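PDB 3ISL: purine catabolism protein pucG from Bacillus subtilis, which catalyses the pyridoxal-phosphate-dependent transamination between (S)-ureidoglycine and glyoxylate in purine catabolism, yielding oxalurate and glycine. Local coordinates for residues Ser81-Glu86 against Glu103-Tyr108; Asp87-Pro92 against Ile139-His144; Glu299-Ala304 against Leu404-Asn409. All coordinates share one frame; numbering follows the deposited sequence.

Contact 1: Ser81-Glu86 against Glu103-Tyr108; sequences SVIEPE and EIAERY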
ATOM      1  N   SER A  81     -16.067  -2.550  -6.506  1.00 27.44           N
ATOM      2  CA  SER A  81     -16.170  -3.484  -7.618  1.00 28.04           C
ATOM      3  C   SER A  81     -17.596  -4.057  -7.713  1.00 28.05           C
ATOM      4  O   SER A  81     -18.006  -4.501  -8.747  1.00 27.78           O
ATOM      5  CB  SER A  81     -15.117  -4.581  -7.474  1.00 28.78           C
ATOM      6  OG  SER A  81     -15.476  -5.439  -6.380  1.00 36.08           O
ATOM      7  N   VAL A  82     -18.362  -3.933  -6.636  1.00 26.86           N
ATOM      8  CA  VAL A  82     -19.664  -4.561  -6.522  1.00 28.83           C
ATOM      9  C   VAL A  82     -20.851  -3.543  -6.497  1.00 28.77           C
ATOM     10  O   VAL A  82     -21.999  -3.937  -6.545  1.00 29.02           O
ATOM     11  CB  VAL A  82     -19.545  -5.510  -5.305  1.00 29.68           C
ATOM     12  CG1 VAL A  82     -20.377  -5.146  -4.173  1.00 29.90           C
ATOM     13  CG2 VAL A  82     -19.417  -6.984  -5.738  1.00 28.52           C
ATOM     14  N   ILE A  83     -20.548  -2.233  -6.515  1.00 27.77           N
ATOM     15  CA  ILE A  83     -21.540  -1.174  -6.426  1.00 26.88           C
ATOM     16  C   ILE A  83     -21.621  -0.378  -7.677  1.00 27.71           C
ATOM     17  O   ILE A  83     -20.618   0.186  -8.101  1.00 27.35           O
ATOM     18  CB  ILE A  83     -21.275  -0.210  -5.269  1.00 25.72           C
ATOM     19  CG1 ILE A  83     -21.554  -0.942  -3.949  1.00 25.05           C
ATOM     20  CG2 ILE A  83     -22.231   1.021  -5.379  1.00 24.75           C
ATOM     21  CD1 ILE A  83     -21.164  -0.169  -2.718  1.00 23.19           C
ATOM     22  N   GLU A  84     -22.804  -0.355  -8.283  1.00 28.22           N
ATOM     23  CA  GLU A  84     -23.102   0.588  -9.376  1.00 30.73           C
ATOM     24  C   GLU A  84     -24.033   1.678  -8.812  1.00 30.65           C
ATOM     25  O   GLU A  84     -24.802   1.408  -7.895  1.00 29.93           O
ATOM     26  CB  GLU A  84     -23.808  -0.143 -10.535  1.00 31.42           C
ATOM     27  CG  GLU A  84     -22.864  -0.880 -11.528  1.00 35.96           C
ATOM     28  CD  GLU A  84     -23.591  -2.065 -12.229  1.00 42.91           C
ATOM     29  OE1 GLU A  84     -24.836  -2.058 -12.231  1.00 43.09           O
ATOM     30  OE2 GLU A  84     -22.923  -3.013 -12.742  1.00 44.82           O
ATOM     31  N   PRO A  85     -23.969   2.911  -9.358  1.00 30.42           N
ATOM     32  CA  PRO A  85     -24.858   3.943  -8.828  1.00 30.69           C
ATOM     33  C   PRO A  85     -26.274   3.406  -8.688  1.00 30.35           C
ATOM     34  O   PRO A  85     -26.702   2.616  -9.531  1.00 29.07           O
ATOM     35  CB  PRO A  85     -24.809   5.047  -9.933  1.00 29.89           C
ATOM     36  CG  PRO A  85     -23.371   4.936 -10.399  1.00 32.48           C
ATOM     37  CD  PRO A  85     -23.168   3.416 -10.485  1.00 30.62           C
ATOM     38  N   GLU A  86     -26.965   3.824  -7.622  1.00 30.86           N
ATOM     39  CA  GLU A  86     -28.353   3.408  -7.285  1.00 32.11           C
ATOM     40  C   GLU A  86     -28.564   1.968  -6.750  1.00 31.37           C
ATOM     41  O   GLU A  86     -29.656   1.653  -6.266  1.00 31.23           O
ATOM     42  CB  GLU A  86     -29.393   3.811  -8.374  1.00 33.04           C
ATOM     43  CG  GLU A  86     -29.321   5.334  -8.742  1.00 38.11           C
ATOM     44  CD  GLU A  86     -30.190   5.733  -9.926  1.00 45.42           C
ATOM     45  OE1 GLU A  86     -31.080   4.934 -10.303  1.00 49.22           O
ATOM     46  OE2 GLU A  86     -30.007   6.864 -10.477  1.00 48.36           O
ATOM     47  N   GLU A 103     -19.691   5.805   4.071  1.00 27.98           N
ATOM     48  CA  GLU A 103     -18.907   6.758   3.270  1.00 29.74           C
ATOM     49  C   GLU A 103     -18.492   6.223   1.900  1.00 28.65           C
ATOM     50  O   GLU A 103     -18.736   6.846   0.871  1.00 28.41           O
ATOM     51  CB  GLU A 103     -17.647   7.079   4.048  1.00 30.50           C
ATOM     52  CG  GLU A 103     -17.777   8.189   4.966  1.00 35.63           C
ATOM     53  CD  GLU A 103     -17.587   9.435   4.207  1.00 43.47           C
ATOM     54  OE1 GLU A 103     -16.816   9.318   3.222  1.00 47.93           O
ATOM     55  OE2 GLU A 103     -18.204  10.479   4.548  1.00 42.90           O
ATOM     56  N   ILE A 104     -17.829   5.074   1.922  1.00 28.50           N
ATOM     57  CA  ILE A 104     -17.358   4.402   0.722  1.00 28.14           C
ATOM     58  C   ILE A 104     -18.524   4.072  -0.220  1.00 28.61           C
ATOM     59  O   ILE A 104     -18.487   4.403  -1.420  1.00 27.88           O
ATOM     60  CB  ILE A 104     -16.547   3.122   1.105  1.00 27.23           C
ATOM     61  CG1 ILE A 104     -15.187   3.509   1.710  1.00 26.14           C
ATOM     62  CG2 ILE A 104     -16.306   2.305  -0.114  1.00 27.55           C
ATOM     63  CD1 ILE A 104     -14.584   2.477   2.641  1.00 26.91           C
ATOM     64  N   ALA A 105     -19.568   3.412   0.307  1.00 29.28           N
ATOM     65  CA  ALA A 105     -20.703   3.053  -0.518  1.00 29.25           C
ATOM     66  C   ALA A 105     -21.353   4.277  -1.163  1.00 29.67           C
ATOM     67  O   ALA A 105     -21.722   4.243  -2.352  1.00 28.36           O
ATOM     68  CB  ALA A 105     -21.772   2.231   0.302  1.00 29.04           C
ATOM     69  N   GLU A 106     -21.515   5.350  -0.393  1.00 30.29           N
ATOM     70  CA  GLU A 106     -22.194   6.569  -0.928  1.00 31.25           C
ATOM     71  C   GLU A 106     -21.387   7.199  -2.031  1.00 30.93           C
ATOM     72  O   GLU A 106     -21.917   7.553  -3.077  1.00 30.40           O
ATOM     73  CB  GLU A 106     -22.421   7.608   0.160  1.00 30.76           C
ATOM     74  CG  GLU A 106     -23.876   7.780   0.422  1.00 36.84           C
ATOM     75  CD  GLU A 106     -24.189   8.243   1.824  1.00 43.34           C
ATOM     76  OE1 GLU A 106     -23.276   8.795   2.500  1.00 40.17           O
ATOM     77  OE2 GLU A 106     -25.373   8.041   2.225  1.00 45.76           O
ATOM     78  N   ARG A 107     -20.083   7.301  -1.774  1.00 31.09           N
ATOM     79  CA  ARG A 107     -19.139   7.797  -2.740  1.00 31.37           C
ATOM     80  C   ARG A 107     -19.184   7.009  -4.051  1.00 29.93           C
ATOM     81  O   ARG A 107     -18.989   7.598  -5.106  1.00 29.37           O
ATOM     82  CB  ARG A 107     -17.716   7.892  -2.134  1.00 32.49           C
ATOM     83  CG  ARG A 107     -17.634   8.965  -0.985  1.00 35.35           C
ATOM     84  CD  ARG A 107     -16.214   9.572  -0.862  1.00 38.05           C
ATOM     85  NE  ARG A 107     -15.992  10.343   0.378  1.00 40.07           N
ATOM     86  CZ  ARG A 107     -14.938  11.150   0.623  1.00 40.97           C
ATOM     87  NH1 ARG A 107     -13.985  11.383  -0.292  1.00 39.20           N
ATOM     88  NH2 ARG A 107     -14.849  11.769   1.791  1.00 40.57           N
ATOM     89  N   TYR A 108     -19.481   5.709  -4.006  1.00 27.95           N
ATOM     90  CA  TYR A 108     -19.652   4.954  -5.274  1.00 26.77           C
ATOM     91  C   TYR A 108     -21.073   5.008  -5.865  1.00 25.39           C
ATOM     92  O   TYR A 108     -21.400   4.305  -6.814  1.00 24.36           O
ATOM     93  CB  TYR A 108     -19.068   3.527  -5.194  1.00 26.76           C
ATOM     94  CG  TYR A 108     -17.555   3.600  -5.169  1.00 25.08           C
ATOM     95  CD1 TYR A 108     -16.833   3.778  -6.368  1.00 27.83           C
ATOM     96  CD2 TYR A 108     -16.850   3.607  -3.962  1.00 26.53           C
ATOM     97  CE1 TYR A 108     -15.454   3.938  -6.373  1.00 22.70           C
ATOM     98  CE2 TYR A 108     -15.468   3.733  -3.949  1.00 27.48           C
ATOM     99  CZ  TYR A 108     -14.773   3.919  -5.206  1.00 24.07           C
ATOM    100  OH  TYR A 108     -13.410   4.034  -5.279  1.00 23.01           O
TER
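I83 reaches from the end of helix 71-82 to the last turn of helix 96-107, where A105 and Y108 receive it. From CB, which points at the other segment, the side chain forks. The CG2 methyl, anti to the backbone N, goes to the C-terminal end of that helix: it lies 3.7 Å from Y108 O and 4.0 Å from Y108 CB. The other branch, CG1, sits beside the backbone N and runs on extended (chi2 172°), so that CD1 is carried to A105, meeting its CB at 3.9 Å. A beta-branched residue suits this place because its two arms serve two partners, and alanine suits the other side because its single methyl lets the tip of I83 come close to the helix backbone. I83 and Y108 are the first residues to leave helical geometry after their helices, so the contact joins two helix C-termini of the large domain of a fold-type I aminotransferase, on either side of strand 88-93 in the chain. I139 of the central sheet also touches I83. Beyond CB, the Y108 side chain crosses that of I83 at about a right angle and leads away, its OH hydrogen-bonded to E76. P85 adds a looser touch, its CG 4.1 Å from Y108 O, as the loop turns off toward the next strand. On the far side of the helix, R107 NE donates to the syn lone pair of E103 OE1 at 3.1 Å, a salt bridge one turn apart, with the carboxylate oxygen 26° out of the guanidinium plane; R107 NH1 also pairs with D250 of the second subunit.

Contact 2: Asp87-Pro92 against Ile139-His144; sequences DDVLIP and IVAMVH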
ATOM      1  N   ASP A  87     -27.542   1.109  -6.752  1.00 30.49           N
ATOM      2  CA  ASP A  87     -27.677  -0.121  -5.940  1.00 30.36           C
ATOM      3  C   ASP A  87     -28.065   0.192  -4.475  1.00 28.90           C
ATOM      4  O   ASP A  87     -27.556   1.123  -3.851  1.00 29.22           O
ATOM      5  CB  ASP A  87     -26.409  -0.983  -5.967  1.00 30.29           C
ATOM      6  CG  ASP A  87     -26.121  -1.552  -7.351  1.00 32.32           C
ATOM      7  OD1 ASP A  87     -27.068  -1.673  -8.179  1.00 29.50           O
ATOM      8  OD2 ASP A  87     -24.942  -1.878  -7.604  1.00 28.75           O
ATOM      9  N   ASP A  88     -28.988  -0.588  -3.937  1.00 28.14           N
ATOM     10  CA  ASP A  88     -29.345  -0.487  -2.525  1.00 27.19           C
ATOM     11  C   ASP A  88     -28.316  -1.244  -1.667  1.00 26.82           C
ATOM     12  O   ASP A  88     -27.971  -2.379  -1.983  1.00 26.63           O
ATOM     13  CB  ASP A  88     -30.709  -1.099  -2.321  1.00 26.89           C
ATOM     14  CG  ASP A  88     -31.837  -0.235  -2.877  1.00 28.66           C
ATOM     15  OD1 ASP A  88     -31.867   0.975  -2.606  1.00 28.42           O
ATOM     16  OD2 ASP A  88     -32.735  -0.804  -3.525  1.00 31.49           O
ATOM     17  N   VAL A  89     -27.850  -0.607  -0.591  1.00 25.72           N
ATOM     18  CA  VAL A  89     -26.839  -1.168   0.286  1.00 24.55           C
ATOM     19  C   VAL A  89     -27.279  -0.928   1.728  1.00 24.49           C
ATOM     20  O   VAL A  89     -27.446   0.209   2.164  1.00 23.51           O
ATOM     21  CB  VAL A  89     -25.433  -0.513   0.023  1.00 26.85           C
ATOM     22  CG1 VAL A  89     -24.364  -1.039   1.033  1.00 25.89           C
ATOM     23  CG2 VAL A  89     -24.950  -0.688  -1.484  1.00 21.99           C
ATOM     24  N   LEU A  90     -27.449  -2.024   2.460  1.00 23.73           N
ATOM     25  CA  LEU A  90     -27.891  -1.983   3.843  1.00 23.08           C
ATOM     26  C   LEU A  90     -26.630  -2.053   4.729  1.00 21.24           C
ATOM     27  O   LEU A  90     -25.863  -2.984   4.629  1.00 20.13           O
ATOM     28  CB  LEU A  90     -28.712  -3.223   4.171  1.00 21.15           C
ATOM     29  CG  LEU A  90     -29.821  -3.183   5.237  1.00 24.11           C
ATOM     30  CD1 LEU A  90     -29.937  -4.499   6.010  1.00 22.05           C
ATOM     31  CD2 LEU A  90     -30.015  -1.939   6.133  1.00 22.74           C
ATOM     32  N   ILE A  91     -26.480  -1.115   5.636  1.00 20.61           N
ATOM     33  CA  ILE A  91     -25.311  -1.118   6.494  1.00 21.32           C
ATOM     34  C   ILE A  91     -25.787  -0.966   7.935  1.00 21.90           C
ATOM     35  O   ILE A  91     -26.180   0.119   8.342  1.00 20.07           O
ATOM     36  CB  ILE A  91     -24.351   0.017   6.126  1.00 22.81           C
ATOM     37  CG1 ILE A  91     -24.114   0.020   4.601  1.00 25.94           C
ATOM     38  CG2 ILE A  91     -23.002  -0.134   6.911  1.00 19.71           C
ATOM     39  CD1 ILE A  91     -23.197   1.144   4.059  1.00 30.01           C
ATOM     40  N   PRO A  92     -25.738  -2.044   8.704  1.00 22.09           N
ATOM     41  CA  PRO A  92     -26.070  -1.875  10.114  1.00 23.94           C
ATOM     42  C   PRO A  92     -24.811  -1.402  10.827  1.00 25.28           C
ATOM     43  O   PRO A  92     -23.822  -2.094  10.816  1.00 26.46           O
ATOM     44  CB  PRO A  92     -26.477  -3.303  10.586  1.00 22.22           C
ATOM     45  CG  PRO A  92     -26.489  -4.178   9.366  1.00 23.94           C
ATOM     46  CD  PRO A  92     -25.529  -3.454   8.348  1.00 23.14           C
ATOM     47  N   ILE A 139     -26.658  -5.494  -1.587  1.00 24.55           N
ATOM     48  CA  ILE A 139     -25.494  -5.689  -0.728  1.00 25.34           C
ATOM     49  C   ILE A 139     -25.822  -5.374   0.731  1.00 25.75           C
ATOM     50  O   ILE A 139     -26.483  -4.342   1.037  1.00 23.66           O
ATOM     51  CB  ILE A 139     -24.337  -4.728  -1.107  1.00 25.75           C
ATOM     52  CG1 ILE A 139     -23.904  -5.005  -2.547  1.00 27.11           C
ATOM     53  CG2 ILE A 139     -23.127  -4.839  -0.056  1.00 23.91           C
ATOM     54  CD1 ILE A 139     -23.299  -3.883  -3.173  1.00 26.66           C
ATOM     55  N   VAL A 140     -25.351  -6.253   1.619  1.00 24.88           N
ATOM     56  CA  VAL A 140     -25.267  -5.866   3.007  1.00 24.03           C
ATOM     57  C   VAL A 140     -23.839  -5.869   3.481  1.00 24.44           C
ATOM     58  O   VAL A 140     -23.110  -6.846   3.311  1.00 22.07           O
ATOM     59  CB  VAL A 140     -26.333  -6.548   3.937  1.00 25.91           C
ATOM     60  CG1 VAL A 140     -27.346  -7.475   3.226  1.00 26.30           C
ATOM     61  CG2 VAL A 140     -25.875  -6.895   5.356  1.00 22.34           C
ATOM     62  N   ALA A 141     -23.438  -4.704   4.009  1.00 24.93           N
ATOM     63  CA  ALA A 141     -22.054  -4.447   4.375  1.00 24.63           C
ATOM     64  C   ALA A 141     -22.021  -4.261   5.859  1.00 24.27           C
ATOM     65  O   ALA A 141     -22.776  -3.446   6.398  1.00 24.96           O
ATOM     66  CB  ALA A 141     -21.499  -3.170   3.660  1.00 23.48           C
ATOM     67  N   MET A 142     -21.103  -4.943   6.523  1.00 23.07           N
ATOM     68  CA  MET A 142     -21.064  -4.861   7.968  1.00 25.18           C
ATOM     69  C   MET A 142     -19.672  -5.098   8.595  1.00 24.07           C
ATOM     70  O   MET A 142     -18.881  -5.853   8.056  1.00 23.43           O
ATOM     71  CB  MET A 142     -22.009  -5.928   8.504  1.00 25.69           C
ATOM     72  CG  MET A 142     -22.654  -5.568   9.798  1.00 29.04           C
ATOM     73  SD  MET A 142     -23.698  -6.979  10.262  1.00 34.39           S
ATOM     74  CE  MET A 142     -23.849  -6.560  11.991  1.00 28.85           C
ATOM     75  N   VAL A 143     -19.413  -4.470   9.749  1.00 24.49           N
ATOM     76  CA  VAL A 143     -18.159  -4.654  10.492  1.00 23.69           C
ATOM     77  C   VAL A 143     -18.351  -5.899  11.417  1.00 24.03           C
ATOM     78  O   VAL A 143     -19.358  -6.013  12.107  1.00 24.87           O
ATOM     79  CB  VAL A 143     -17.795  -3.423  11.343  1.00 23.55           C
ATOM     80  CG1 VAL A 143     -16.415  -3.664  12.103  1.00 21.86           C
ATOM     81  CG2 VAL A 143     -17.732  -2.154  10.507  1.00 25.09           C
ATOM     82  N   HIS A 144     -17.415  -6.841  11.383  1.00 23.13           N
ATOM     83  CA  HIS A 144     -17.429  -7.984  12.353  1.00 23.60           C
ATOM     84  C   HIS A 144     -17.160  -7.540  13.781  1.00 23.65           C
ATOM     85  O   HIS A 144     -17.963  -7.839  14.723  1.00 25.36           O
ATOM     86  CB  HIS A 144     -16.393  -9.087  11.922  1.00 21.40           C
ATOM     87  CG  HIS A 144     -16.510 -10.384  12.685  1.00 23.03           C
ATOM     88  ND1 HIS A 144     -15.478 -11.297  12.736  1.00 17.79           N
ATOM     89  CD2 HIS A 144     -17.500 -10.880  13.486  1.00 21.36           C
ATOM     90  CE1 HIS A 144     -15.834 -12.322  13.503  1.00 21.35           C
ATOM     91  NE2 HIS A 144     -17.078 -12.122  13.930  1.00 20.16           N
TER
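V89 and L90 pair with I139 and V140 as neighbouring parallel strands in the central sheet of the fold-type I aminotransferase large domain. Two good backbone hydrogen bonds hold the register: L90 N donates to I139 O at 2.9 Å, and A141 N donates to L90 O at 3.0 Å. I139 N to D88 O is weak at 3.4 Å. L90 thus uses both its N-H and its carbonyl on the same neighbour, as parallel pairing demands, while V89 and I91 bond strand 111-116 on their other side.

CA-H...O contacts supplement these bonds, among them I91 CA to A141 O.

Apolar side chains fill both faces. Beta-branched residues suit extended strands: V89 and I139 run alongside each other on the same face. V89 CG1 is anti to the backbone N (chi1 176°) and CG2 beside it, which sets CG1 against I139 CG2 and CG2 4.0 Å from I139 CD1. With V89 cut back to an alanine, the I139 CG2 and CD1 methyls lose these partners, which would probably open a gap between the strands on that face. L90 and V140 meet CB to CB at 4.1 Å on the other face, where L90 also packs on helix 125-135. Further along, V143 touches the cofactor. P92, lacking an N-H, puts ring carbon CD 3.4 Å from A141 O, while its CG lies 4.1 Å from M142 SD.

Contact 3: Glu299-Ala304 against Leu404-Asn409; sequences EAALAA and LDVYEN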
ATOM      1  N   GLU A 299      -6.873 -12.308  27.410  1.00 18.06           N
ATOM      2  CA  GLU A 299      -7.969 -11.427  27.680  1.00 16.58           C
ATOM      3  C   GLU A 299      -8.420 -11.626  29.128  1.00 16.70           C
ATOM      4  O   GLU A 299      -8.687 -10.634  29.819  1.00 15.38           O
ATOM      5  CB  GLU A 299      -9.122 -11.665  26.680  1.00 16.98           C
ATOM      6  CG  GLU A 299     -10.436 -10.982  27.121  1.00 17.98           C
ATOM      7  CD  GLU A 299     -11.637 -11.424  26.333  1.00 20.84           C
ATOM      8  OE1 GLU A 299     -11.636 -12.579  25.775  1.00 14.77           O
ATOM      9  OE2 GLU A 299     -12.563 -10.562  26.266  1.00 17.58           O
ATOM     10  N   ALA A 300      -8.485 -12.887  29.578  1.00 16.42           N
ATOM     11  CA  ALA A 300      -8.974 -13.218  30.909  1.00 19.05           C
ATOM     12  C   ALA A 300      -8.000 -12.700  32.003  1.00 19.45           C
ATOM     13  O   ALA A 300      -8.441 -12.058  32.942  1.00 19.68           O
ATOM     14  CB  ALA A 300      -9.219 -14.725  31.046  1.00 18.98           C
ATOM     15  N   ALA A 301      -6.693 -12.934  31.837  1.00 18.70           N
ATOM     16  CA  ALA A 301      -5.694 -12.351  32.704  1.00 18.03           C
ATOM     17  C   ALA A 301      -5.737 -10.782  32.779  1.00 18.89           C
ATOM     18  O   ALA A 301      -5.740 -10.244  33.881  1.00 17.26           O
ATOM     19  CB  ALA A 301      -4.293 -12.851  32.270  1.00 18.98           C
ATOM     20  N   LEU A 302      -5.733 -10.069  31.616  1.00 18.43           N
ATOM     21  CA  LEU A 302      -5.916  -8.611  31.599  1.00 18.28           C
ATOM     22  C   LEU A 302      -7.152  -8.169  32.408  1.00 19.53           C
ATOM     23  O   LEU A 302      -7.064  -7.289  33.284  1.00 20.69           O
ATOM     24  CB  LEU A 302      -5.980  -8.066  30.161  1.00 17.97           C
ATOM     25  CG  LEU A 302      -6.183  -6.549  30.036  1.00 16.70           C
ATOM     26  CD1 LEU A 302      -4.939  -5.821  30.569  1.00 18.08           C
ATOM     27  CD2 LEU A 302      -6.421  -6.100  28.600  1.00 17.12           C
ATOM     28  N   ALA A 303      -8.297  -8.814  32.118  1.00 21.00           N
ATOM     29  CA  ALA A 303      -9.573  -8.565  32.774  1.00 20.83           C
ATOM     30  C   ALA A 303      -9.521  -8.703  34.292  1.00 20.18           C
ATOM     31  O   ALA A 303     -10.022  -7.794  35.037  1.00 19.19           O
ATOM     32  CB  ALA A 303     -10.675  -9.475  32.184  1.00 21.38           C
ATOM     33  N   ALA A 304      -8.922  -9.803  34.771  1.00 19.71           N
ATOM     34  CA  ALA A 304      -8.821  -9.963  36.253  1.00 19.97           C
ATOM     35  C   ALA A 304      -7.860  -8.883  36.779  1.00 20.19           C
ATOM     36  O   ALA A 304      -8.122  -8.318  37.813  1.00 18.18           O
ATOM     37  CB  ALA A 304      -8.402 -11.395  36.690  1.00 18.78           C
ATOM     38  N   LEU A 404      -1.451 -12.793  37.652  1.00 24.02           N
ATOM     39  CA  LEU A 404      -0.592 -13.950  37.920  1.00 23.21           C
ATOM     40  C   LEU A 404      -1.366 -15.198  38.356  1.00 23.59           C
ATOM     41  O   LEU A 404      -1.049 -16.295  37.919  1.00 24.66           O
ATOM     42  CB  LEU A 404       0.555 -13.646  38.890  1.00 22.65           C
ATOM     43  CG  LEU A 404       1.665 -12.739  38.312  1.00 22.86           C
ATOM     44  CD1 LEU A 404       2.549 -12.129  39.425  1.00 16.82           C
ATOM     45  CD2 LEU A 404       2.490 -13.503  37.266  1.00 17.75           C
ATOM     46  N   ASP A 405      -2.337 -15.034  39.258  1.00 23.98           N
ATOM     47  CA  ASP A 405      -3.292 -16.103  39.532  1.00 24.83           C
ATOM     48  C   ASP A 405      -3.886 -16.718  38.267  1.00 24.37           C
ATOM     49  O   ASP A 405      -3.926 -17.922  38.150  1.00 24.39           O
ATOM     50  CB  ASP A 405      -4.393 -15.605  40.441  1.00 23.77           C
ATOM     51  CG  ASP A 405      -3.865 -15.264  41.834  1.00 25.97           C
ATOM     52  OD1 ASP A 405      -2.727 -15.678  42.138  1.00 25.98           O
ATOM     53  OD2 ASP A 405      -4.563 -14.578  42.614  1.00 27.90           O
ATOM     54  N   VAL A 406      -4.374 -15.912  37.330  1.00 26.17           N
ATOM     55  CA  VAL A 406      -4.917 -16.568  36.147  1.00 26.96           C
ATOM     56  C   VAL A 406      -3.867 -17.301  35.328  1.00 27.46           C
ATOM     57  O   VAL A 406      -4.159 -18.378  34.761  1.00 26.72           O
ATOM     58  CB  VAL A 406      -5.971 -15.751  35.297  1.00 28.56           C
ATOM     59  CG1 VAL A 406      -6.227 -14.372  35.816  1.00 29.00           C
ATOM     60  CG2 VAL A 406      -5.692 -15.820  33.820  1.00 27.02           C
ATOM     61  N   TYR A 407      -2.641 -16.770  35.307  1.00 27.77           N
ATOM     62  CA  TYR A 407      -1.576 -17.413  34.523  1.00 28.80           C
ATOM     63  C   TYR A 407      -1.116 -18.688  35.209  1.00 30.70           C
ATOM     64  O   TYR A 407      -0.792 -19.660  34.539  1.00 31.00           O
ATOM     65  CB  TYR A 407      -0.382 -16.493  34.245  1.00 27.05           C
ATOM     66  CG  TYR A 407      -0.676 -15.480  33.145  1.00 25.96           C
ATOM     67  CD1 TYR A 407      -1.164 -15.910  31.903  1.00 18.99           C
ATOM     68  CD2 TYR A 407      -0.433 -14.104  33.333  1.00 21.86           C
ATOM     69  CE1 TYR A 407      -1.470 -14.985  30.879  1.00 19.04           C
ATOM     70  CE2 TYR A 407      -0.721 -13.176  32.312  1.00 21.15           C
ATOM     71  CZ  TYR A 407      -1.213 -13.614  31.107  1.00 21.38           C
ATOM     72  OH  TYR A 407      -1.478 -12.686  30.126  1.00 21.06           O
ATOM     73  N   GLU A 408      -1.096 -18.673  36.537  1.00 32.98           N
ATOM     74  CA  GLU A 408      -0.788 -19.878  37.317  1.00 35.64           C
ATOM     75  C   GLU A 408      -1.790 -21.052  37.153  1.00 36.51           C
ATOM     76  O   GLU A 408      -1.356 -22.189  37.023  1.00 36.42           O
ATOM     77  CB  GLU A 408      -0.634 -19.521  38.785  1.00 35.76           C
ATOM     78  CG  GLU A 408       0.237 -20.507  39.568  1.00 38.94           C
ATOM     79  CD  GLU A 408       0.558 -20.003  40.966  1.00 41.55           C
ATOM     80  OE1 GLU A 408       0.220 -20.718  41.930  1.00 42.12           O
ATOM     81  OE2 GLU A 408       1.140 -18.897  41.095  1.00 42.82           O
ATOM     82  N   ASN A 409      -3.107 -20.768  37.162  1.00 38.10           N
ATOM     83  CA  ASN A 409      -4.166 -21.819  37.101  1.00 39.50           C
ATOM     84  C   ASN A 409      -4.080 -22.725  35.870  1.00 39.73           C
ATOM     85  O   ASN A 409      -5.086 -23.283  35.422  1.00 39.79           O
ATOM     86  CB  ASN A 409      -5.594 -21.233  37.167  1.00 40.04           C
ATOM     87  CG  ASN A 409      -5.878 -20.449  38.452  1.00 41.82           C
ATOM     88  OD1 ASN A 409      -5.453 -20.817  39.555  1.00 42.69           O
ATOM     89  ND2 ASN A 409      -6.626 -19.353  38.304  1.00 44.11           N
TER
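V406 and Y407 are the residues by which helix 398-408 meets helix 288-308. V406 comes first and points toward its neighbour, with both methyls against A301 and CG1 reaching on to A304. CG2 lies 3.6 Å from A301 CB and equally near the backbone N of that residue; CG1 approaches A301 CA and, one turn on, the methyl of A304 at 3.8 Å. A branched but short side chain suits this place, for it fills the space beside a row of alanines without holding the backbones apart. The two helices run roughly antiparallel, their directions 150° apart, and the axes of these two short segments come within 8.7 Å, a helix pair on the outside of the C-terminal small domain of this class-V aminotransferase. Alanines make such spacing possible: A301 and V406 have CA atoms 5.5 Å apart. Y407 follows. With CG anti to its carbonyl carbon (chi1 -77°), it leaves the helix to one side, and the ring turns back toward A301 and presents a face to its methyl. The methyl of A301 sits over that face, 3.8 Å from the centroid and 27° off the normal, a CH-pi contact offset toward the rim, so that CZ at 3.4 Å is its nearest ring atom. Beyond the ring the hydroxyl is hydrogen-bonded to H298 ND1, which fixes the phenol end against the preceding turn of helix 288-308, while K373 makes a cation-pi contact with the ring and V376 and L377 of helix 373-389 pack against it.

Overall arrangement
Contacts 1 and 2 are neighbours in the large domain, their centres 11 Å apart, and their segments alternate along the chain: helix 71-82, strand 88-93 and helix 96-107 follow one another, and strand 139-143 comes later. They share a hydrophobic region in which V82 and I83 of contact 1 pack on I139 of contact 2, so that helix ends are joined to the central sheet whose strand 139-143 leads to the cofactor. Contact 3 comes last in sequence, on the opposite side of the chain's centre, with its centre about 45 Å from contact 1 and 38 Å from contact 2, and ties the C-terminal helix to helix 288-308.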